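Local coordinates for penicillin-binding protein 2 (Pbp2) (Helicobacter pylori, PDB 5LP5) that probably acts as a penicillin-binding transpeptidase in peptidoglycan synthesis, working with MreC in the cell-wall machinery that sets cell shape, at residues 314-325 with 367-378; 384-393 with 404-412. All blocks are in the same frame, centred on the assembly; numbering follows the deposited sequence.

Contact 1: 314-325 with 367-378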
loop_
_atom_site.group_PDB
_atom_site.type_symbol
_atom_site.label_atom_id
_atom_site.label_comp_id
_atom_site.label_asym_id
_atom_site.label_seq_id
_atom_site.Cartn_x
_atom_site.Cartn_y
_atom_site.Cartn_z
ATOM N N LYS A 314 -12.379 41.374 19.239
ATOM C CA LYS A 314 -12.814 42.378 20.211
ATOM C C LYS A 314 -12.415 42.094 21.646
ATOM O O LYS A 314 -12.089 43.027 22.379
ATOM C CB LYS A 314 -14.319 42.617 20.116
ATOM C CG LYS A 314 -14.661 43.592 19.007
ATOM C CD LYS A 314 -16.152 43.737 18.748
ATOM C CE LYS A 314 -16.367 44.720 17.601
ATOM N NZ LYS A 314 -17.794 44.917 17.263
ATOM N N MET A 315 -12.421 40.825 22.052
ATOM C CA MET A 315 -11.986 40.497 23.406
ATOM C C MET A 315 -10.452 40.625 23.569
ATOM O O MET A 315 -9.950 40.878 24.674
ATOM C CB MET A 315 -12.546 39.136 23.896
ATOM C CG MET A 315 -12.493 37.926 22.954
ATOM S SD MET A 315 -13.816 37.668 21.733
ATOM C CE MET A 315 -15.223 38.106 22.720
ATOM N N GLY A 316 -9.718 40.483 22.471
ATOM C CA GLY A 316 -8.283 40.782 22.471
ATOM C C GLY A 316 -8.010 42.274 22.568
ATOM O O GLY A 316 -7.097 42.705 23.274
ATOM N N VAL A 317 -8.821 43.051 21.855
ATOM C CA VAL A 317 -8.753 44.519 21.871
ATOM C C VAL A 317 -9.127 45.061 23.264
ATOM O O VAL A 317 -8.408 45.863 23.857
ATOM C CB VAL A 317 -9.717 45.128 20.812
ATOM C CG1 VAL A 317 -9.699 46.646 20.855
ATOM C CG2 VAL A 317 -9.372 44.644 19.411
ATOM N N GLY A 318 -10.270 44.611 23.766
ATOM C CA GLY A 318 -10.714 44.948 25.107
ATOM C C GLY A 318 -9.646 44.641 26.132
ATOM O O GLY A 318 -9.388 45.453 27.017
ATOM N N LEU A 319 -9.005 43.480 26.010
ATOM C CA LEU A 319 -7.961 43.099 26.955
ATOM C C LEU A 319 -6.815 44.116 26.963
ATOM O O LEU A 319 -6.212 44.374 28.008
ATOM C CB LEU A 319 -7.445 41.685 26.665
ATOM C CG LEU A 319 -6.287 41.211 27.555
ATOM C CD1 LEU A 319 -6.713 41.101 29.006
ATOM C CD2 LEU A 319 -5.709 39.894 27.061
ATOM N N SER A 320 -6.521 44.688 25.803
ATOM C CA SER A 320 -5.507 45.729 25.705
ATOM C C SER A 320 -5.954 47.025 26.392
ATOM O O SER A 320 -5.155 47.679 27.063
ATOM C CB SER A 320 -5.187 46.024 24.239
ATOM O OG SER A 320 -3.980 46.772 24.124
ATOM N N PHE A 321 -7.219 47.404 26.215
ATOM C CA PHE A 321 -7.755 48.600 26.868
ATOM C C PHE A 321 -7.539 48.524 28.368
ATOM O O PHE A 321 -6.942 49.419 28.982
ATOM C CB PHE A 321 -9.263 48.756 26.632
ATOM C CG PHE A 321 -9.645 49.063 25.215
ATOM C CD1 PHE A 321 -8.732 49.596 24.312
ATOM C CD2 PHE A 321 -10.951 48.861 24.798
ATOM C CE1 PHE A 321 -9.119 49.892 23.020
ATOM C CE2 PHE A 321 -11.342 49.159 23.508
ATOM C CZ PHE A 321 -10.428 49.676 22.618
ATOM N N LEU A 322 -8.045 47.440 28.950
ATOM C CA LEU A 322 -8.011 47.243 30.393
ATOM C C LEU A 322 -6.594 47.244 30.914
ATOM O O LEU A 322 -6.345 47.602 32.064
ATOM C CB LEU A 322 -8.655 45.911 30.755
ATOM C CG LEU A 322 -10.128 45.732 30.429
ATOM C CD1 LEU A 322 -10.495 44.257 30.544
ATOM C CD2 LEU A 322 -10.963 46.582 31.361
ATOM N N GLU A 323 -5.667 46.817 30.069
ATOM C CA GLU A 323 -4.282 46.678 30.461
ATOM C C GLU A 323 -3.540 48.021 30.419
ATOM O O GLU A 323 -2.721 48.319 31.298
ATOM C CB GLU A 323 -3.636 45.660 29.534
ATOM C CG GLU A 323 -2.183 45.341 29.800
ATOM C CD GLU A 323 -1.701 44.212 28.921
ATOM O OE1 GLU A 323 -2.462 43.774 28.025
ATOM O OE2 GLU A 323 -0.556 43.777 29.129
ATOM N N ASN A 324 -3.860 48.839 29.418
ATOM C CA ASN A 324 -3.071 50.025 29.109
ATOM C C ASN A 324 -3.694 51.337 29.577
ATOM O O ASN A 324 -2.984 52.324 29.799
ATOM C CB ASN A 324 -2.812 50.063 27.607
ATOM C CG ASN A 324 -1.848 48.981 27.164
ATOM O OD1 ASN A 324 -0.703 48.947 27.616
ATOM N ND2 ASN A 324 -2.307 48.077 26.293
ATOM N N LEU A 325 -5.018 51.343 29.721
ATOM C CA LEU A 325 -5.744 52.541 30.123
ATOM C C LEU A 325 -6.040 52.489 31.628
ATOM O O LEU A 325 -5.643 51.540 32.310
ATOM C CB LEU A 325 -7.033 52.664 29.304
ATOM C CG LEU A 325 -6.892 52.657 27.773
ATOM C CD1 LEU A 325 -8.242 52.834 27.097
ATOM C CD2 LEU A 325 -5.928 53.731 27.280
ATOM N N VAL A 367 -20.726 45.384 19.570
ATOM C CA VAL A 367 -20.842 46.843 19.463
ATOM C C VAL A 367 -19.527 47.461 18.993
ATOM O O VAL A 367 -18.452 47.094 19.471
ATOM C CB VAL A 367 -21.229 47.497 20.805
ATOM C CG1 VAL A 367 -21.266 49.011 20.687
ATOM C CG2 VAL A 367 -22.574 47.000 21.268
ATOM N N ASP A 368 -19.630 48.416 18.069
ATOM C CA ASP A 368 -18.464 48.992 17.416
ATOM C C ASP A 368 -17.946 50.232 18.154
ATOM O O ASP A 368 -16.730 50.400 18.298
ATOM C CB ASP A 368 -18.792 49.321 15.955
ATOM C CG ASP A 368 -18.933 48.064 15.070
ATOM O OD1 ASP A 368 -18.347 47.011 15.381
ATOM O OD2 ASP A 368 -19.623 48.115 14.040
ATOM N N VAL A 369 -18.853 51.087 18.627
ATOM C CA VAL A 369 -18.451 52.408 19.152
ATOM C C VAL A 369 -17.630 52.361 20.441
ATOM O O VAL A 369 -16.741 53.192 20.629
ATOM C CB VAL A 369 -19.661 53.361 19.322
ATOM C CG1 VAL A 369 -19.263 54.629 20.072
ATOM C CG2 VAL A 369 -20.224 53.734 17.958
ATOM N N TYR A 370 -17.914 51.403 21.323
ATOM C CA TYR A 370 -17.123 51.251 22.544
ATOM C C TYR A 370 -15.633 51.195 22.192
ATOM O O TYR A 370 -14.801 51.816 22.860
ATOM C CB TYR A 370 -17.542 49.986 23.296
ATOM C CG TYR A 370 -16.709 49.664 24.526
ATOM C CD1 TYR A 370 -17.040 50.184 25.775
ATOM C CD2 TYR A 370 -15.596 48.835 24.441
ATOM C CE1 TYR A 370 -16.299 49.869 26.909
ATOM C CE2 TYR A 370 -14.842 48.511 25.563
ATOM C CZ TYR A 370 -15.196 49.024 26.800
ATOM O OH TYR A 370 -14.448 48.713 27.925
ATOM N N PHE A 371 -15.325 50.454 21.124
ATOM C CA PHE A 371 -13.952 50.231 20.666
ATOM C C PHE A 371 -13.454 51.410 19.863
ATOM O O PHE A 371 -12.281 51.749 19.935
ATOM C CB PHE A 371 -13.844 48.924 19.859
ATOM C CG PHE A 371 -14.240 47.704 20.649
ATOM C CD1 PHE A 371 -13.354 47.122 21.546
ATOM C CD2 PHE A 371 -15.504 47.159 20.522
ATOM C CE1 PHE A 371 -13.715 46.018 22.290
ATOM C CE2 PHE A 371 -15.866 46.060 21.265
ATOM C CZ PHE A 371 -14.976 45.491 22.153
ATOM N N TYR A 372 -14.334 52.047 19.105
ATOM C CA TYR A 372 -13.976 53.305 18.454
ATOM C C TYR A 372 -13.496 54.344 19.483
ATOM O O TYR A 372 -12.461 54.988 19.304
ATOM C CB TYR A 372 -15.157 53.885 17.656
ATOM C CG TYR A 372 -15.529 53.149 16.374
ATOM C CD1 TYR A 372 -14.555 52.576 15.550
ATOM C CD2 TYR A 372 -16.861 53.065 15.964
ATOM C CE1 TYR A 372 -14.902 51.915 14.383
ATOM C CE2 TYR A 372 -17.211 52.411 14.795
ATOM C CZ TYR A 372 -16.229 51.841 14.009
ATOM O OH TYR A 372 -16.579 51.186 12.855
ATOM N N LYS A 373 -14.251 54.496 20.566
ATOM C CA LYS A 373 -13.977 55.542 21.553
ATOM C C LYS A 373 -12.670 55.326 22.306
ATOM O O LYS A 373 -11.838 56.235 22.365
ATOM C CB LYS A 373 -15.139 55.681 22.539
ATOM C CG LYS A 373 -16.222 56.613 22.027
ATOM C CD LYS A 373 -17.300 56.798 23.076
ATOM C CE LYS A 373 -18.439 57.673 22.582
ATOM N NZ LYS A 373 -19.517 57.811 23.605
ATOM N N PHE A 374 -12.484 54.142 22.886
ATOM C CA PHE A 374 -11.249 53.868 23.630
ATOM C C PHE A 374 -10.058 53.718 22.679
ATOM O O PHE A 374 -8.905 53.877 23.089
ATOM C CB PHE A 374 -11.394 52.641 24.541
ATOM C CG PHE A 374 -12.252 52.892 25.758
ATOM C CD1 PHE A 374 -11.750 53.576 26.863
ATOM C CD2 PHE A 374 -13.575 52.448 25.799
ATOM C CE1 PHE A 374 -12.554 53.814 27.980
ATOM C CE2 PHE A 374 -14.377 52.672 26.916
ATOM C CZ PHE A 374 -13.867 53.356 28.010
ATOM N N GLY A 375 -10.355 53.428 21.410
ATOM C CA GLY A 375 -9.340 53.335 20.364
ATOM C C GLY A 375 -8.671 54.672 20.108
ATOM O O GLY A 375 -7.500 54.726 19.720
ATOM N N LEU A 376 -9.427 55.752 20.319
ATOM C CA LEU A 376 -8.886 57.118 20.262
ATOM C C LEU A 376 -7.773 57.334 21.298
ATOM O O LEU A 376 -6.795 58.050 21.046
ATOM C CB LEU A 376 -10.001 58.153 20.484
ATOM C CG LEU A 376 -11.080 58.226 19.404
ATOM C CD1 LEU A 376 -12.287 59.006 19.894
ATOM C CD2 LEU A 376 -10.525 58.837 18.131
ATOM N N GLU A 377 -7.934 56.697 22.456
ATOM C CA GLU A 377 -7.056 56.913 23.604
ATOM C C GLU A 377 -5.891 55.891 23.716
ATOM O O GLU A 377 -4.995 56.056 24.556
ATOM C CB GLU A 377 -7.909 56.946 24.894
ATOM C CG GLU A 377 -9.065 57.963 24.857
ATOM C CD GLU A 377 -10.009 57.907 26.071
ATOM O OE1 GLU A 377 -9.682 57.244 27.087
ATOM O OE2 GLU A 377 -11.095 58.536 26.010
ATOM N N ILE A 378 -5.890 54.856 22.866
ATOM C CA ILE A 378 -4.829 53.830 22.889
ATOM C C ILE A 378 -3.866 54.002 21.727
ATOM O O ILE A 378 -4.285 54.265 20.597
ATOM C CB ILE A 378 -5.403 52.377 22.863
ATOM C CG1 ILE A 378 -4.324 51.329 23.171
ATOM C CG2 ILE A 378 -6.034 52.033 21.519
ATOM C CD1 ILE A 378 -3.735 51.440 24.559
#

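Contact 2: 384-393 with 404-412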
loop_
_atom_site.group_PDB
_atom_site.type_symbol
_atom_site.label_atom_id
_atom_site.label_comp_id
_atom_site.label_asym_id
_atom_site.label_seq_id
_atom_site.Cartn_x
_atom_site.Cartn_y
_atom_site.Cartn_z
ATOM N N SER A 384 -1.437 46.721 19.269
ATOM C CA SER A 384 -0.890 45.695 18.394
ATOM C C SER A 384 -0.053 44.693 19.182
ATOM O O SER A 384 -0.005 43.519 18.838
ATOM C CB SER A 384 -0.061 46.315 17.281
ATOM O OG SER A 384 1.157 46.799 17.784
ATOM N N LYS A 385 0.609 45.153 20.238
ATOM C CA LYS A 385 1.334 44.242 21.112
ATOM C C LYS A 385 0.393 43.209 21.739
ATOM O O LYS A 385 0.668 42.020 21.718
ATOM C CB LYS A 385 2.082 45.007 22.211
ATOM C CG LYS A 385 2.985 44.099 23.049
ATOM C CD LYS A 385 3.956 44.872 23.916
ATOM C CE LYS A 385 4.963 43.945 24.577
ATOM N NZ LYS A 385 5.947 44.734 25.373
ATOM N N THR A 386 -0.711 43.668 22.303
ATOM C CA THR A 386 -1.683 42.766 22.916
ATOM C C THR A 386 -2.250 41.777 21.874
ATOM O O THR A 386 -2.259 40.563 22.106
ATOM C CB THR A 386 -2.805 43.560 23.640
ATOM O OG1 THR A 386 -2.258 44.245 24.777
ATOM C CG2 THR A 386 -3.906 42.654 24.129
ATOM N N LEU A 387 -2.700 42.281 20.726
ATOM C CA LEU A 387 -3.209 41.415 19.651
ATOM C C LEU A 387 -2.187 40.356 19.201
ATOM O O LEU A 387 -2.536 39.211 18.950
ATOM C CB LEU A 387 -3.620 42.252 18.438
ATOM C CG LEU A 387 -4.857 43.122 18.602
ATOM C CD1 LEU A 387 -4.890 44.248 17.579
ATOM C CD2 LEU A 387 -6.112 42.267 18.499
ATOM N N ARG A 388 -0.927 40.756 19.076
ATOM C CA ARG A 388 0.153 39.856 18.664
ATOM C C ARG A 388 0.537 38.895 19.779
ATOM O O ARG A 388 1.040 37.811 19.522
ATOM C CB ARG A 388 1.386 40.657 18.244
ATOM C CG ARG A 388 1.311 41.251 16.831
ATOM C CD ARG A 388 2.605 41.948 16.407
ATOM N NE ARG A 388 3.715 40.991 16.375
ATOM C CZ ARG A 388 4.179 40.349 15.295
ATOM N NH1 ARG A 388 3.670 40.565 14.088
ATOM N NH2 ARG A 388 5.177 39.476 15.433
ATOM N N GLU A 389 0.313 39.295 21.018
ATOM C CA GLU A 389 0.537 38.407 22.152
ATOM C C GLU A 389 -0.499 37.305 22.222
ATOM O O GLU A 389 -0.175 36.214 22.669
ATOM C CB GLU A 389 0.526 39.183 23.469
ATOM C CG GLU A 389 1.821 39.908 23.767
ATOM C CD GLU A 389 1.724 40.848 24.961
ATOM O OE1 GLU A 389 0.649 40.899 25.606
ATOM O OE2 GLU A 389 2.741 41.530 25.253
ATOM N N VAL A 390 -1.735 37.593 21.813
ATOM C CA VAL A 390 -2.805 36.579 21.785
ATOM C C VAL A 390 -2.835 35.760 20.481
ATOM O O VAL A 390 -3.814 35.042 20.228
ATOM C CB VAL A 390 -4.221 37.163 22.071
ATOM C CG1 VAL A 390 -4.243 37.894 23.402
ATOM C CG2 VAL A 390 -4.708 38.081 20.961
ATOM N N GLY A 391 -1.788 35.898 19.658
ATOM C CA GLY A 391 -1.488 34.961 18.569
ATOM C C GLY A 391 -1.885 35.333 17.145
ATOM O O GLY A 391 -2.074 34.435 16.322
ATOM N N PHE A 392 -2.010 36.626 16.839
ATOM C CA PHE A 392 -2.462 37.077 15.495
ATOM C C PHE A 392 -1.344 37.460 14.511
ATOM O O PHE A 392 -1.570 37.561 13.275
ATOM C CB PHE A 392 -3.420 38.264 15.617
ATOM C CG PHE A 392 -4.843 37.872 15.849
ATOM C CD1 PHE A 392 -5.419 38.014 17.094
ATOM C CD2 PHE A 392 -5.601 37.362 14.817
ATOM C CE1 PHE A 392 -6.739 37.661 17.301
ATOM C CE2 PHE A 392 -6.914 36.999 15.019
ATOM C CZ PHE A 392 -7.485 37.149 16.261
ATOM N N GLY A 393 -0.152 37.683 15.046
ATOM C CA GLY A 393 0.973 38.100 14.210
ATOM C C GLY A 393 1.677 36.956 13.514
ATOM O O GLY A 393 2.146 37.096 12.396
ATOM N N PHE A 404 0.701 30.273 7.036
ATOM C CA PHE A 404 0.740 31.724 6.858
ATOM C C PHE A 404 0.721 32.462 8.185
ATOM O O PHE A 404 -0.082 32.152 9.057
ATOM C CB PHE A 404 -0.464 32.184 6.040
ATOM C CG PHE A 404 -0.319 31.980 4.564
ATOM C CD1 PHE A 404 0.739 31.231 4.034
ATOM C CD2 PHE A 404 -1.273 32.494 3.699
ATOM C CE1 PHE A 404 0.858 31.040 2.679
ATOM C CE2 PHE A 404 -1.161 32.288 2.341
ATOM C CZ PHE A 404 -0.089 31.574 1.833
ATOM N N VAL A 405 1.605 33.439 8.329
ATOM C CA VAL A 405 1.464 34.461 9.372
ATOM C C VAL A 405 0.525 35.505 8.851
ATOM O O VAL A 405 0.391 35.709 7.629
ATOM C CB VAL A 405 2.796 35.167 9.761
ATOM C CG1 VAL A 405 3.776 34.163 10.364
ATOM C CG2 VAL A 405 3.427 35.920 8.585
ATOM N N GLY A 406 -0.101 36.203 9.774
ATOM C CA GLY A 406 -1.033 37.229 9.371
ATOM C C GLY A 406 -0.377 38.564 9.116
ATOM O O GLY A 406 0.784 38.659 8.727
ATOM N N ILE A 407 -1.180 39.591 9.319
ATOM C CA ILE A 407 -0.720 40.942 9.410
ATOM C C ILE A 407 -1.514 41.571 10.524
ATOM O O ILE A 407 -2.730 41.709 10.415
ATOM C CB ILE A 407 -1.009 41.715 8.114
ATOM C CG1 ILE A 407 -0.098 41.213 6.998
ATOM C CG2 ILE A 407 -0.798 43.208 8.327
ATOM C CD1 ILE A 407 -0.533 41.664 5.626
ATOM N N VAL A 408 -0.833 41.923 11.600
ATOM C CA VAL A 408 -1.413 42.806 12.606
ATOM C C VAL A 408 -0.933 44.219 12.289
ATOM O O VAL A 408 0.199 44.588 12.626
ATOM C CB VAL A 408 -1.022 42.401 14.053
ATOM C CG1 VAL A 408 -1.461 43.468 15.055
ATOM C CG2 VAL A 408 -1.653 41.064 14.410
ATOM N N PRO A 409 -1.787 45.010 11.632
ATOM C CA PRO A 409 -1.294 46.277 11.127
ATOM C C PRO A 409 -0.896 47.222 12.255
ATOM O O PRO A 409 -1.627 47.354 13.243
ATOM C CB PRO A 409 -2.489 46.833 10.348
ATOM C CG PRO A 409 -3.665 46.237 11.034
ATOM C CD PRO A 409 -3.236 44.875 11.454
ATOM N N ASP A 410 0.276 47.842 12.105
ATOM C CA ASP A 410 0.710 48.876 13.022
ATOM C C ASP A 410 1.331 50.063 12.260
ATOM O O ASP A 410 1.272 50.154 11.022
ATOM C CB ASP A 410 1.624 48.283 14.133
ATOM C CG ASP A 410 3.024 47.909 13.644
ATOM O OD1 ASP A 410 3.343 48.127 12.466
ATOM O OD2 ASP A 410 3.832 47.402 14.448
ATOM N N ASN A 411 1.902 50.978 13.032
ATOM C CA ASN A 411 2.559 52.165 12.540
ATOM C C ASN A 411 3.668 51.819 11.545
ATOM O O ASN A 411 3.659 52.217 10.382
ATOM C CB ASN A 411 3.155 52.864 13.773
ATOM C CG ASN A 411 3.872 54.135 13.444
ATOM O OD1 ASN A 411 3.454 54.884 12.564
ATOM N ND2 ASN A 411 4.951 54.406 14.168
ATOM N N LEU A 412 4.619 51.041 12.030
ATOM C CA LEU A 412 5.830 50.725 11.275
ATOM C C LEU A 412 5.528 49.872 10.071
ATOM O O LEU A 412 6.295 49.871 9.114
ATOM C CB LEU A 412 6.835 49.961 12.135
ATOM C CG LEU A 412 7.597 50.695 13.244
ATOM C CD1 LEU A 412 6.700 51.175 14.395
ATOM C CD2 LEU A 412 8.676 49.762 13.774
#

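Contact 1: 314-325 with 367-378
Lys314 lies across the ring of Phe371 and then reaches past it to Asp368. Its extended chain puts CG over one face of the ring, 3.8 Å from the ring centroid. Beyond the ring, NZ forms a salt bridge with Asp368 OD1 (2.9 Å), approaching that oxygen nearly along its C-O axis. NZ also makes weak hydrogen bonds with Val367 O (3.2 Å) and Ser311 OG. Ser311 and Lys314 fit the SxxK motif of penicillin-binding proteins, and Ser366-Val367-Asp368 resembles their second, SxN motif with Asp in place of Asn, so this polar end probably belongs to the active site. The backbone N of Asp368 bonds to Asp348 OD2, and Tyr372 OH to Arg347 O.

Further along, the packing between the helices is apolar. Phe321 fits as a knob among Tyr370, Phe371, Phe374 and Gly375, with Phe374 CB 3.6 Å from its ring centroid, over the face. Leu325 CD1 lies 3.6 Å from Phe374 CD1, and Asn324 CB packs on Ile378 CD1. Asn324 ND2 gives weak bonds to Ser320 O and OG, and Ser320 OG pairs weakly with Thr386 OG1.

The axes of the two segments' helices pass 10.7 Å apart and cross at 42°. Helix 475-493 receives Met315 and Leu319, helix 359-364 meets Leu322 and Tyr370, and helix 380-389 packs on Val317 and Ser320.

Contact 2: 384-393 with 404-412
Val408 packs against Ser384, Leu387 and Arg388 of helix 380-389 and against Phe392 just beyond it. CG1, anti to the backbone N (chi1 171°), is directed to Ser384 CB at 3.9 Å and Leu387 CB at 4.2 Å, while CG2 reaches Phe392 CB at 3.5 Å. Arg388 crosses the valine with its CG near both methyls and 3.8 Å from Val408 CB, before the chain bends at chi3 (62°) and NH2 forms a salt bridge with Glu394. The aliphatic part of the arginine thus does the packing, and its charge is met elsewhere.

No hydrogen bond joins the two segments. Ser384 OG, 4.0 Å from Asp410 CB, is within hydrogen-bonding distance of Ile380 O and Glu381 O, which must share its one proton. Asp410 is the N-cap of helix 411-418, where OD1 accepts from Trp413 N.

Gly391, at a positive phi of 100°, turns the chain out of the helix; the weak bonds Phe392 N to Leu387 O and Gly391 N to Arg388 O follow the pattern of a Schellman motif. Beyond it, Gly393 O packs against Val405 CB at 3.3 Å.

The Phe392 ring leads away from this contact to Phe437, which it meets edge-to-face, and to Tyr447 of helix 441-453. Ile407 bonds through its backbone to Leu438 and rests on helix 411-418, while Leu387 also touches Val317 of helix 314-324.

Overall arrangement
Contact 1 is the more buried: two crossing helices with an aromatic interior and a salt bridge at one end. Contact 2 is only partly buried and sets the last turns of helix 380-389 and the turn after it against an extended loop, with van der Waals packing and no polar bond across it. Both lie in the transpeptidase region, their centres about 15 Å apart, and helices 369-377 and 380-389 follow each other in the chain. Helix 380-389 connects them through Thr386 OG1, which makes weak, probable hydrogen bonds with Ser320 OG and Glu323 OE1. Of the two, only contact 1 includes a residue, Lys314, of the probable SxxK active-site motif.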